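Local coordinates for AimR transcriptional regulator (Bacillus phage phi3T, PDB 5ZVV), which activates transcription of the aimX locus as a dimer, apparently promoting the lytic cycle, and becomes an inactive monomer when it binds the viral arbitrium peptide, at residues A24-V29 with Y33-T38; I52-F57 with N222-C227; E209-S214 with G235-F240; L270-N275 with K357-L362. All coordinates share one frame; numbering follows the deposited sequence.

Interaction 1. Residues A24-V29 with Y33-T38; sequences AGYEKV and YKFVNT
Val29 O receives a nearly straight hydrogen bond from Tyr33 N (2.9 Å, 163°) in the first turn of helix 29-36, and the same oxygen sits 3.1 Å above one face of the Tyr33 ring, off toward its rim. Helices 14-24 and 29-36, joined by a short turn, are consistent with the helix-turn-helix expected at the N-terminus of such a regulator, which would serve DNA binding. The turn begins where helix 14-24 ends in a Schellman motif at Gly25. Tyr33 points its ring along Val29 because CG lies anti to the carbonyl carbon (chi1 -64°), which brings CE2 within 4.0 Å of Val29 CB. Farther along, the carbonyl oxygen of Tyr33 is gripped twice by Asn37: the backbone N of Asn37 reaches Tyr33 O at 2.9 Å and its ND2 at 2.7 Å, from opposite faces of the carbonyl plane. Tyr26, just after the Schellman turn, meets Phe35 with the two side chains crossing at about a right angle. Their ring planes are only 23° apart, but slid so far that the rings barely overlap. What does the touching is the hydroxyl end: Tyr26 OH lies 3.3 Å from Phe35 CB.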
loop_
_atom_site.group_PDB
_atom_site.type_symbol
_atom_site.label_atom_id
_atom_site.label_comp_id
_atom_site.label_asym_id
_atom_site.label_seq_id
_atom_site.Cartn_x
_atom_site.Cartn_y
_atom_site.Cartn_z
ATOM N N ALA A 24 28.986 26.359 22.912
ATOM C CA ALA A 24 29.354 26.649 21.532
ATOM C C ALA A 24 30.778 26.225 21.195
ATOM O O ALA A 24 31.176 26.325 20.028
ATOM C CB ALA A 24 29.180 28.141 21.240
ATOM N N GLY A 25 31.548 25.761 22.171
ATOM C CA GLY A 25 32.898 25.301 21.932
ATOM C C GLY A 25 33.996 26.304 22.205
ATOM O O GLY A 25 35.109 26.123 21.696
ATOM N N TYR A 26 33.732 27.338 22.997
ATOM C CA TYR A 26 34.692 28.404 23.243
ATOM C C TYR A 26 35.066 28.449 24.718
ATOM O O TYR A 26 34.202 28.320 25.592
ATOM C CB TYR A 26 34.126 29.758 22.798
ATOM C CG TYR A 26 33.956 29.880 21.301
ATOM C CD1 TYR A 26 32.830 29.373 20.664
ATOM C CD2 TYR A 26 34.929 30.497 20.522
ATOM C CE1 TYR A 26 32.675 29.478 19.292
ATOM C CE2 TYR A 26 34.783 30.608 19.153
ATOM C CZ TYR A 26 33.654 30.098 18.542
ATOM O OH TYR A 26 33.507 30.207 17.178
ATOM N N GLU A 27 36.316 28.736 24.973
ATOM C CA GLU A 27 36.825 28.869 26.313
ATOM C C GLU A 27 36.789 30.286 26.769
ATOM O O GLU A 27 36.663 30.540 27.920
ATOM C CB GLU A 27 38.240 28.416 26.389
ATOM C CG GLU A 27 38.345 27.039 26.919
ATOM C CD GLU A 27 39.535 26.861 27.819
ATOM O OE1 GLU A 27 39.354 26.967 29.049
ATOM O OE2 GLU A 27 40.634 26.617 27.267
ATOM N N LYS A 28 36.924 31.198 25.841
ATOM C CA LYS A 28 36.862 32.626 26.119
ATOM C C LYS A 28 35.571 33.201 25.554
ATOM O O LYS A 28 35.194 32.907 24.414
ATOM C CB LYS A 28 38.068 33.356 25.522
ATOM C CG LYS A 28 39.401 33.001 26.174
ATOM C CD LYS A 28 39.513 33.587 27.576
ATOM C CE LYS A 28 40.879 33.305 28.184
ATOM N NZ LYS A 28 41.063 33.977 29.501
ATOM N N VAL A 29 34.896 34.026 26.358
ATOM C CA VAL A 29 33.613 34.585 25.954
ATOM C C VAL A 29 33.753 35.513 24.756
ATOM O O VAL A 29 32.777 35.742 24.034
ATOM C CB VAL A 29 32.945 35.316 27.140
ATOM C CG1 VAL A 29 32.603 34.329 28.247
ATOM C CG2 VAL A 29 33.845 36.427 27.663
ATOM N N TYR A 33 31.298 35.562 21.563
ATOM C CA TYR A 33 30.582 36.745 21.094
ATOM C C TYR A 33 30.898 37.035 19.632
ATOM O O TYR A 33 30.008 37.417 18.864
ATOM C CB TYR A 33 30.926 37.954 21.966
ATOM C CG TYR A 33 30.479 37.828 23.408
ATOM C CD1 TYR A 33 29.376 37.053 23.752
ATOM C CD2 TYR A 33 31.164 38.478 24.428
ATOM C CE1 TYR A 33 28.969 36.934 25.066
ATOM C CE2 TYR A 33 30.762 38.364 25.744
ATOM C CZ TYR A 33 29.666 37.591 26.058
ATOM O OH TYR A 33 29.269 37.477 27.370
ATOM N N LYS A 34 32.160 36.864 19.230
ATOM C CA LYS A 34 32.501 37.016 17.818
ATOM C C LYS A 34 31.734 36.012 16.969
ATOM O O LYS A 34 31.224 36.357 15.897
ATOM C CB LYS A 34 34.011 36.856 17.613
ATOM C CG LYS A 34 34.511 37.065 16.174
ATOM C CD LYS A 34 36.030 36.940 16.042
ATOM C CE LYS A 34 36.494 37.129 14.602
ATOM N NZ LYS A 34 37.978 37.007 14.468
ATOM N N PHE A 35 31.637 34.764 17.438
ATOM C CA PHE A 35 30.927 33.745 16.673
ATOM C C PHE A 35 29.459 34.108 16.497
ATOM O O PHE A 35 28.940 34.108 15.375
ATOM C CB PHE A 35 31.056 32.375 17.343
ATOM C CG PHE A 35 30.050 31.372 16.846
ATOM C CD1 PHE A 35 30.049 30.970 15.517
ATOM C CD2 PHE A 35 29.099 30.842 17.699
ATOM C CE1 PHE A 35 29.116 30.055 15.055
ATOM C CE2 PHE A 35 28.166 29.924 17.245
ATOM C CZ PHE A 35 28.176 29.530 15.921
ATOM N N VAL A 36 28.765 34.416 17.598
ATOM C CA VAL A 36 27.347 34.729 17.489
ATOM C C VAL A 36 27.117 36.046 16.758
ATOM O O VAL A 36 26.036 36.252 16.193
ATOM C CB VAL A 36 26.677 34.745 18.878
ATOM C CG1 VAL A 36 26.847 33.392 19.563
ATOM C CG2 VAL A 36 27.235 35.868 19.739
ATOM N N ASN A 37 28.105 36.939 16.732
ATOM C CA ASN A 37 27.970 38.201 16.015
ATOM C C ASN A 37 28.451 38.122 14.573
ATOM O O ASN A 37 28.618 39.165 13.932
ATOM C CB ASN A 37 28.704 39.322 16.756
ATOM C CG ASN A 37 27.896 39.876 17.918
ATOM O OD1 ASN A 37 27.047 40.752 17.739
ATOM N ND2 ASN A 37 28.153 39.363 19.117
ATOM N N THR A 38 28.673 36.921 14.054
ATOM C CA THR A 38 29.011 36.770 12.648
ATOM C C THR A 38 27.866 37.305 11.794
ATOM O O THR A 38 26.700 36.985 12.065
ATOM C CB THR A 38 29.272 35.301 12.315
ATOM O OG1 THR A 38 30.242 34.763 13.224
ATOM C CG2 THR A 38 29.781 35.159 10.888
#

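Interaction 2. Residues I52-F57 with N222-C227; sequences IVKNLF and NVNRIC
Two bends in the Lys54 chain, at chi2 (-77°) and chi4 (-73°), carry its ammonium group across to Asn224, whose CG is anti to the carbonyl carbon (chi1 -73°), a placement that brings OD1 up to NZ. The contact joins helix 47-56, from the N-terminal part of the chain, to the first turn of helix 224-237 in the all-helical, TPR-like body of AimR. Lys54 NZ gives a hydrogen bond of 3.1 Å to Asn224 OD1. The donor arrives from the flank of the C=O and somewhat out of its plane.

Val223 holds the N-cap position, and its carbonyl oxygen starts the helical bonding by accepting from Cys227 N at 3.1 Å. NZ thus lies near the N-terminal end of helix 224-237, where the helix dipole would be unfavourable to a positive charge; Asn224 OD1, together with Glu61 in a long, weak ion pair to Lys54 NZ, would partly compensate. The side chain of Glu61 also touches Asn224, and Tyr256 touches the side chains of both Asn224 and Cys227. On the lysine's own helix, Ile52 and Leu56 pack on helices 2-11 and 14-24, while Lys54 reaches from this helix to the start of helix 224-237. Behind the ammonium group, the aliphatic stem passes the backbone just ahead of that helix: Lys54 CE lies 3.5 Å from Asn222 O and 3.9 Å from Asn224 OD1.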
loop_
_atom_site.group_PDB
_atom_site.type_symbol
_atom_site.label_atom_id
_atom_site.label_comp_id
_atom_site.label_asym_id
_atom_site.label_seq_id
_atom_site.Cartn_x
_atom_site.Cartn_y
_atom_site.Cartn_z
ATOM N N ILE A 52 22.509 27.591 20.791
ATOM C CA ILE A 52 22.559 28.761 21.667
ATOM C C ILE A 52 21.190 29.428 21.748
ATOM O O ILE A 52 20.720 29.792 22.832
ATOM C CB ILE A 52 23.635 29.748 21.181
ATOM C CG1 ILE A 52 25.012 29.076 21.149
ATOM C CG2 ILE A 52 23.658 30.989 22.059
ATOM C CD1 ILE A 52 25.438 28.478 22.474
ATOM N N VAL A 53 20.531 29.596 20.599
ATOM C CA VAL A 53 19.236 30.268 20.564
ATOM C C VAL A 53 18.189 29.453 21.310
ATOM O O VAL A 53 17.372 30.005 22.057
ATOM C CB VAL A 53 18.817 30.533 19.108
ATOM C CG1 VAL A 53 17.408 31.106 19.051
ATOM C CG2 VAL A 53 19.801 31.475 18.441
ATOM N N LYS A 54 18.195 28.132 21.126
ATOM C CA LYS A 54 17.237 27.293 21.834
ATOM C C LYS A 54 17.495 27.316 23.335
ATOM O O LYS A 54 16.552 27.275 24.133
ATOM C CB LYS A 54 17.287 25.864 21.291
ATOM C CG LYS A 54 15.924 25.187 21.178
ATOM C CD LYS A 54 15.407 24.717 22.531
ATOM C CE LYS A 54 13.967 24.221 22.441
ATOM N NZ LYS A 54 12.988 25.338 22.263
ATOM N N ASN A 55 18.767 27.394 23.742
ATOM C CA ASN A 55 19.067 27.451 25.169
ATOM C C ASN A 55 18.662 28.792 25.772
ATOM O O ASN A 55 18.207 28.849 26.921
ATOM C CB ASN A 55 20.554 27.192 25.407
ATOM C CG ASN A 55 20.932 27.289 26.876
ATOM O OD1 ASN A 55 21.207 28.375 27.389
ATOM N ND2 ASN A 55 20.949 26.150 27.559
ATOM N N LEU A 56 18.813 29.878 25.016
ATOM C CA LEU A 56 18.675 31.221 25.567
ATOM C C LEU A 56 17.252 31.762 25.448
ATOM O O LEU A 56 16.716 32.321 26.410
ATOM C CB LEU A 56 19.665 32.163 24.875
ATOM C CG LEU A 56 20.026 33.463 25.590
ATOM C CD1 LEU A 56 20.419 33.186 27.033
ATOM C CD2 LEU A 56 21.160 34.156 24.852
ATOM N N PHE A 57 16.626 31.603 24.281
ATOM C CA PHE A 57 15.287 32.124 24.017
ATOM C C PHE A 57 14.376 30.979 23.580
ATOM O O PHE A 57 13.993 30.890 22.407
ATOM C CB PHE A 57 15.325 33.217 22.950
ATOM C CG PHE A 57 16.427 34.221 23.145
ATOM C CD1 PHE A 57 16.324 35.205 24.117
ATOM C CD2 PHE A 57 17.558 34.190 22.348
ATOM C CE1 PHE A 57 17.334 36.132 24.294
ATOM C CE2 PHE A 57 18.571 35.116 22.519
ATOM C CZ PHE A 57 18.459 36.088 23.493
ATOM N N ASN A 222 16.284 18.210 20.128
ATOM C CA ASN A 222 15.689 19.189 21.028
ATOM C C ASN A 222 14.617 20.021 20.334
ATOM O O ASN A 222 14.223 21.072 20.851
ATOM C CB ASN A 222 16.770 20.096 21.618
ATOM C CG ASN A 222 17.654 19.371 22.614
ATOM O OD1 ASN A 222 17.164 18.648 23.484
ATOM N ND2 ASN A 222 18.965 19.550 22.485
ATOM N N VAL A 223 14.151 19.582 19.164
ATOM C CA VAL A 223 13.043 20.252 18.495
ATOM C C VAL A 223 11.764 19.980 19.271
ATOM O O VAL A 223 11.474 18.832 19.635
ATOM C CB VAL A 223 12.931 19.781 17.037
ATOM C CG1 VAL A 223 11.654 20.316 16.392
ATOM C CG2 VAL A 223 14.150 20.224 16.246
ATOM N N ASN A 224 10.994 21.042 19.535
ATOM C CA ASN A 224 9.811 20.911 20.382
ATOM C C ASN A 224 8.785 19.963 19.773
ATOM O O ASN A 224 8.184 19.153 20.487
ATOM C CB ASN A 224 9.187 22.285 20.640
ATOM C CG ASN A 224 10.000 23.124 21.609
ATOM O OD1 ASN A 224 10.240 24.308 21.374
ATOM N ND2 ASN A 224 10.430 22.510 22.703
ATOM N N ARG A 225 8.572 20.046 18.458
ATOM C CA ARG A 225 7.590 19.178 17.811
ATOM C C ARG A 225 7.976 17.709 17.959
ATOM O O ARG A 225 7.146 16.867 18.334
ATOM C CB ARG A 225 7.446 19.564 16.335
ATOM C CG ARG A 225 6.394 18.773 15.557
ATOM C CD ARG A 225 6.976 17.499 14.935
ATOM N NE ARG A 225 7.743 17.782 13.729
ATOM C CZ ARG A 225 7.349 17.446 12.506
ATOM N NH1 ARG A 225 8.102 17.754 11.460
ATOM N NH2 ARG A 225 6.206 16.797 12.334
ATOM N N ILE A 226 9.240 17.388 17.667
ATOM C CA ILE A 226 9.708 16.006 17.742
ATOM C C ILE A 226 9.503 15.449 19.144
ATOM O O ILE A 226 8.921 14.374 19.324
ATOM C CB ILE A 226 11.183 15.916 17.313
ATOM C CG1 ILE A 226 11.337 16.251 15.825
ATOM C CG2 ILE A 226 11.757 14.530 17.629
ATOM C CD1 ILE A 226 10.652 15.268 14.895
ATOM N N CYS A 227 9.970 16.176 20.160
ATOM C CA CYS A 227 9.880 15.667 21.525
ATOM C C CYS A 227 8.433 15.582 21.990
ATOM O O CYS A 227 8.057 14.638 22.698
ATOM C CB CYS A 227 10.700 16.545 22.466
ATOM S SG CYS A 227 12.473 16.511 22.144
#

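Interaction 3. Residues E209-S214 with G235-F240; sequences EARQHS and GNTLIF
Arg211 takes hold of Thr237 side-on with two nitrogens, one for each of two oxygens. NE donates to the hydroxyl of Thr237 (NE to OG1 3.1 Å, 160°), and Arg211 NH2 reaches the carbonyl oxygen of Thr237 at 3.3 Å. Both oxygens lie close to the guanidinium plane, yet NH2 comes to the carbonyl from well above the plane of that group. Arg211 NH2 also makes a salt bridge with Glu241, and Thr237 OG1 is hydrogen-bonded to Ile234 O, one turn back in its own helix. The arginine chain runs extended from CG to NE, which lets it span from helix 207-220 to the C-terminal end of helix 224-237, two successive helices of the TPR-like body. CD2 of Leu238 lies over one face of the guanidinium, off toward the rim, 3.4 Å from Arg211 NH2. Next to this, the methyl groups of Ala210 and Thr237 meet, CB to CG2, at 3.8 Å. With two oxygens of Thr237 and the carboxylate of Glu241 around it, the guanidinium is fixed in rotation as well as position; its positive charge beside a carbonyl at the C-terminal end of helix 224-237 would be favourably placed against the helix dipole, and Glu241 would partly neutralise it.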
loop_
_atom_site.group_PDB
_atom_site.type_symbol
_atom_site.label_atom_id
_atom_site.label_comp_id
_atom_site.label_asym_id
_atom_site.label_seq_id
_atom_site.Cartn_x
_atom_site.Cartn_y
_atom_site.Cartn_z
ATOM N N GLU A 209 9.067 -1.474 20.480
ATOM C CA GLU A 209 9.678 -0.831 19.321
ATOM C C GLU A 209 9.302 0.647 19.249
ATOM O O GLU A 209 10.160 1.506 18.997
ATOM C CB GLU A 209 9.243 -1.572 18.059
ATOM C CG GLU A 209 10.065 -1.306 16.822
ATOM C CD GLU A 209 9.709 -2.267 15.703
ATOM O OE1 GLU A 209 9.121 -3.330 16.000
ATOM O OE2 GLU A 209 10.005 -1.958 14.532
ATOM N N ALA A 210 8.025 0.961 19.478
ATOM C CA ALA A 210 7.581 2.351 19.448
ATOM C C ALA A 210 8.276 3.174 20.525
ATOM O O ALA A 210 8.715 4.302 20.270
ATOM C CB ALA A 210 6.064 2.420 19.616
ATOM N N ARG A 211 8.387 2.624 21.738
ATOM C CA ARG A 211 9.104 3.321 22.800
ATOM C C ARG A 211 10.573 3.505 22.444
ATOM O O ARG A 211 11.164 4.548 22.744
ATOM C CB ARG A 211 8.962 2.558 24.117
ATOM C CG ARG A 211 7.531 2.462 24.622
ATOM C CD ARG A 211 7.421 1.531 25.820
ATOM N NE ARG A 211 6.029 1.190 26.101
ATOM C CZ ARG A 211 5.647 0.204 26.904
ATOM N NH1 ARG A 211 6.552 -0.549 27.512
ATOM N NH2 ARG A 211 4.356 -0.033 27.095
ATOM N N GLN A 212 11.182 2.500 21.808
ATOM C CA GLN A 212 12.576 2.616 21.387
ATOM C C GLN A 212 12.761 3.786 20.432
ATOM O O GLN A 212 13.642 4.634 20.628
ATOM C CB GLN A 212 13.036 1.319 20.723
ATOM C CG GLN A 212 13.348 0.183 21.673
ATOM C CD GLN A 212 13.750 -1.084 20.936
ATOM O OE1 GLN A 212 13.212 -1.393 19.869
ATOM N NE2 GLN A 212 14.706 -1.819 21.495
ATOM N N HIS A 213 11.932 3.845 19.384
ATOM C CA HIS A 213 12.061 4.924 18.409
ATOM C C HIS A 213 11.770 6.281 19.042
ATOM O O HIS A 213 12.454 7.269 18.744
ATOM C CB HIS A 213 11.135 4.670 17.218
ATOM C CG HIS A 213 11.510 3.470 16.404
ATOM N ND1 HIS A 213 12.708 3.374 15.728
ATOM C CD2 HIS A 213 10.843 2.319 16.152
ATOM C CE1 HIS A 213 12.763 2.215 15.096
ATOM N NE2 HIS A 213 11.644 1.556 15.338
ATOM N N SER A 214 10.761 6.350 19.916
ATOM C CA SER A 214 10.421 7.621 20.554
ATOM C C SER A 214 11.567 8.113 21.431
ATOM O O SER A 214 11.973 9.280 21.354
ATOM C CB SER A 214 9.142 7.474 21.384
ATOM O OG SER A 214 8.035 7.086 20.588
ATOM N N GLY A 235 3.346 7.860 25.921
ATOM C CA GLY A 235 2.113 7.815 26.688
ATOM C C GLY A 235 1.042 6.985 26.011
ATOM O O GLY A 235 0.310 6.244 26.670
ATOM N N ASN A 236 0.945 7.085 24.683
ATOM C CA ASN A 236 -0.021 6.264 23.959
ATOM C C ASN A 236 0.301 4.781 24.095
ATOM O O ASN A 236 -0.609 3.950 24.209
ATOM C CB ASN A 236 -0.068 6.669 22.486
ATOM C CG ASN A 236 -0.733 8.011 22.273
ATOM O OD1 ASN A 236 -1.399 8.531 23.165
ATOM N ND2 ASN A 236 -0.562 8.577 21.085
ATOM N N THR A 237 1.587 4.424 24.092
ATOM C CA THR A 237 1.943 3.022 24.284
ATOM C C THR A 237 1.649 2.541 25.695
ATOM O O THR A 237 1.604 1.327 25.919
ATOM C CB THR A 237 3.423 2.769 23.983
ATOM O OG1 THR A 237 4.231 3.450 24.950
ATOM C CG2 THR A 237 3.785 3.233 22.584
ATOM N N LEU A 238 1.460 3.453 26.650
ATOM C CA LEU A 238 1.183 3.056 28.027
ATOM C C LEU A 238 -0.296 3.125 28.409
ATOM O O LEU A 238 -0.623 2.936 29.585
ATOM C CB LEU A 238 2.001 3.916 28.989
ATOM C CG LEU A 238 3.517 3.734 28.939
ATOM C CD1 LEU A 238 4.202 4.848 29.715
ATOM C CD2 LEU A 238 3.899 2.369 29.493
ATOM N N ILE A 239 -1.196 3.363 27.450
ATOM C CA ILE A 239 -2.588 3.681 27.782
ATOM C C ILE A 239 -3.251 2.537 28.543
ATOM O O ILE A 239 -3.941 2.758 29.547
ATOM C CB ILE A 239 -3.376 4.037 26.506
ATOM C CG1 ILE A 239 -2.962 5.415 25.984
ATOM C CG2 ILE A 239 -4.877 3.996 26.766
ATOM C CD1 ILE A 239 -3.629 5.797 24.681
ATOM N N PHE A 240 -3.060 1.302 28.086
ATOM C CA PHE A 240 -3.747 0.159 28.670
ATOM C C PHE A 240 -2.917 -0.582 29.711
ATOM O O PHE A 240 -3.389 -1.582 30.257
ATOM C CB PHE A 240 -4.177 -0.812 27.567
ATOM C CG PHE A 240 -5.066 -0.190 26.533
ATOM C CD1 PHE A 240 -6.431 -0.080 26.746
ATOM C CD2 PHE A 240 -4.535 0.301 25.353
ATOM C CE1 PHE A 240 -7.251 0.502 25.797
ATOM C CE2 PHE A 240 -5.348 0.880 24.398
ATOM C CZ PHE A 240 -6.709 0.982 24.619
#

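Interaction 4. Residues L270-N275 with K357-L362; sequences LCFLSN and KYFIQL
Phe272 points its CB toward the turn at Tyr358-Gln361, and with CG anti to the backbone N (chi1 -175°) the ring continues outward from helix 260-277. The contact is an apolar junction in the TPR-like helical body, joining that helix to the type I beta turn that leads into helix 361-369. Along one side of the ring, CE2 of Phe272 comes to 3.7 Å from CE1 of Phe359. The two rings are steeply inclined, at 80°, with centroids 5.8 Å apart. At the far end, Phe272 CZ meets CD1 of Leu362 at 3.7 Å; this methyl lies at the ring edge, near its plane, and the two side chains approach from opposite directions. Leu296 of helix 291-304 also packs on Phe272, while Phe329 and Phe351 pack on Phe359, so the meeting point belongs to a larger buried cluster. Phe359 lies in the turn and Leu362 follows it, with Leu362 N bonded to Phe359 O at 2.9 Å. Gln361 closes the turn with its side chain, as NE2 donates to Tyr358 O at 2.9 Å. The ring of Phe359 is also met by its neighbour in the turn: Tyr358 CD2 sits 3.6 Å above its plane, over its centre.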
loop_
_atom_site.group_PDB
_atom_site.type_symbol
_atom_site.label_atom_id
_atom_site.label_comp_id
_atom_site.label_asym_id
_atom_site.label_seq_id
_atom_site.Cartn_x
_atom_site.Cartn_y
_atom_site.Cartn_z
ATOM N N LEU A 270 -4.739 13.104 27.560
ATOM C CA LEU A 270 -5.001 12.920 28.984
ATOM C C LEU A 270 -6.482 12.694 29.255
ATOM O O LEU A 270 -6.838 11.975 30.194
ATOM C CB LEU A 270 -4.493 14.127 29.769
ATOM C CG LEU A 270 -2.975 14.240 29.902
ATOM C CD1 LEU A 270 -2.569 15.643 30.330
ATOM C CD2 LEU A 270 -2.464 13.204 30.895
ATOM N N CYS A 271 -7.350 13.299 28.444
ATOM C CA CYS A 271 -8.787 13.118 28.600
ATOM C C CYS A 271 -9.195 11.694 28.255
ATOM O O CYS A 271 -9.966 11.059 28.987
ATOM C CB CYS A 271 -9.532 14.127 27.724
ATOM S SG CYS A 271 -11.322 14.063 27.869
ATOM N N PHE A 272 -8.680 11.174 27.139
ATOM C CA PHE A 272 -8.922 9.778 26.799
ATOM C C PHE A 272 -8.370 8.853 27.876
ATOM O O PHE A 272 -9.027 7.888 28.276
ATOM C CB PHE A 272 -8.301 9.443 25.444
ATOM C CG PHE A 272 -8.614 8.052 24.972
ATOM C CD1 PHE A 272 -9.873 7.743 24.481
ATOM C CD2 PHE A 272 -7.657 7.051 25.024
ATOM C CE1 PHE A 272 -10.170 6.462 24.046
ATOM C CE2 PHE A 272 -7.945 5.767 24.589
ATOM C CZ PHE A 272 -9.205 5.474 24.099
ATOM N N LEU A 273 -7.155 9.134 28.353
ATOM C CA LEU A 273 -6.554 8.297 29.387
ATOM C C LEU A 273 -7.427 8.245 30.638
ATOM O O LEU A 273 -7.774 7.160 31.127
ATOM C CB LEU A 273 -5.162 8.819 29.732
ATOM C CG LEU A 273 -4.393 8.006 30.769
ATOM C CD1 LEU A 273 -4.013 6.636 30.215
ATOM C CD2 LEU A 273 -3.165 8.770 31.246
ATOM N N SER A 274 -7.792 9.416 31.173
ATOM C CA SER A 274 -8.545 9.448 32.423
ATOM C C SER A 274 -9.955 8.903 32.242
ATOM O O SER A 274 -10.516 8.329 33.181
ATOM C CB SER A 274 -8.580 10.871 32.984
ATOM O OG SER A 274 -9.236 11.764 32.099
ATOM N N ASN A 275 -10.542 9.075 31.055
ATOM C CA ASN A 275 -11.810 8.410 30.762
ATOM C C ASN A 275 -11.651 6.897 30.774
ATOM O O ASN A 275 -12.507 6.178 31.304
ATOM C CB ASN A 275 -12.348 8.869 29.409
ATOM C CG ASN A 275 -12.935 10.259 29.457
ATOM O OD1 ASN A 275 -13.268 10.771 30.527
ATOM N ND2 ASN A 275 -13.076 10.878 28.293
ATOM N N LYS A 357 -4.288 -1.896 15.078
ATOM C CA LYS A 357 -4.084 -3.087 15.890
ATOM C C LYS A 357 -3.898 -2.771 17.367
ATOM O O LYS A 357 -3.609 -3.681 18.152
ATOM C CB LYS A 357 -2.876 -3.877 15.374
ATOM C CG LYS A 357 -2.990 -4.300 13.917
ATOM C CD LYS A 357 -1.794 -5.127 13.470
ATOM C CE LYS A 357 -1.917 -5.514 11.999
ATOM N NZ LYS A 357 -0.817 -6.416 11.553
ATOM N N TYR A 358 -4.057 -1.508 17.765
ATOM C CA TYR A 358 -3.863 -1.100 19.153
ATOM C C TYR A 358 -5.186 -0.825 19.861
ATOM O O TYR A 358 -5.484 -1.451 20.881
ATOM C CB TYR A 358 -2.954 0.135 19.219
ATOM C CG TYR A 358 -2.573 0.528 20.630
ATOM C CD1 TYR A 358 -1.813 -0.320 21.423
ATOM C CD2 TYR A 358 -2.972 1.746 21.169
ATOM C CE1 TYR A 358 -1.463 0.026 22.712
ATOM C CE2 TYR A 358 -2.622 2.102 22.462
ATOM C CZ TYR A 358 -1.868 1.236 23.225
ATOM O OH TYR A 358 -1.515 1.577 24.509
ATOM N N PHE A 359 -5.992 0.100 19.338
ATOM C CA PHE A 359 -7.222 0.478 20.023
ATOM C C PHE A 359 -8.365 -0.501 19.791
ATOM O O PHE A 359 -9.423 -0.348 20.414
ATOM C CB PHE A 359 -7.645 1.888 19.606
ATOM C CG PHE A 359 -6.705 2.957 20.079
ATOM C CD1 PHE A 359 -6.707 3.361 21.403
ATOM C CD2 PHE A 359 -5.811 3.550 19.203
ATOM C CE1 PHE A 359 -5.840 4.337 21.846
ATOM C CE2 PHE A 359 -4.942 4.527 19.637
ATOM C CZ PHE A 359 -4.955 4.923 20.961
ATOM N N ILE A 360 -8.178 -1.509 18.934
ATOM C CA ILE A 360 -9.205 -2.527 18.751
ATOM C C ILE A 360 -9.458 -3.292 20.042
ATOM O O ILE A 360 -10.497 -3.946 20.188
ATOM C CB ILE A 360 -8.813 -3.479 17.601
ATOM C CG1 ILE A 360 -9.999 -4.362 17.201
ATOM C CG2 ILE A 360 -7.610 -4.330 17.992
ATOM C CD1 ILE A 360 -9.728 -5.244 16.006
ATOM N N GLN A 361 -8.535 -3.217 21.001
ATOM C CA GLN A 361 -8.768 -3.869 22.280
ATOM C C GLN A 361 -9.863 -3.183 23.082
ATOM O O GLN A 361 -10.400 -3.795 24.011
ATOM C CB GLN A 361 -7.473 -3.925 23.091
ATOM C CG GLN A 361 -6.880 -2.570 23.433
ATOM C CD GLN A 361 -5.535 -2.687 24.127
ATOM O OE1 GLN A 361 -5.449 -3.144 25.268
ATOM N NE2 GLN A 361 -4.474 -2.284 23.436
ATOM N N LEU A 362 -10.210 -1.935 22.746
ATOM C CA LEU A 362 -11.290 -1.257 23.465
ATOM C C LEU A 362 -12.583 -2.060 23.427
ATOM O O LEU A 362 -13.086 -2.437 24.501
ATOM C CB LEU A 362 -11.479 0.164 22.920
ATOM C CG LEU A 362 -10.468 1.236 23.306
ATOM C CD1 LEU A 362 -10.810 2.534 22.599
ATOM C CD2 LEU A 362 -10.488 1.425 24.802
#

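The four contacts run from the N-terminal helices to the C-terminal part of the chain. Interactions 1 and 2 touch through Ala24 CB and Ile52 CD1, 4.0 Å apart, so helices 14-24 and 47-56 pack directly on each other. Helix 224-237 links interactions 2 and 3: its start meets the N-terminal region and its end is gripped by Arg211, with centres about 23 Å apart. Interactions 3 and 4 lie side by side, centres about 13 Å apart, and join through Tyr358, whose ring meets Phe240 edge-to-face. Interactions 1 and 4 are farthest apart, about 49 Å between centres, on opposite sides of the chain's centre.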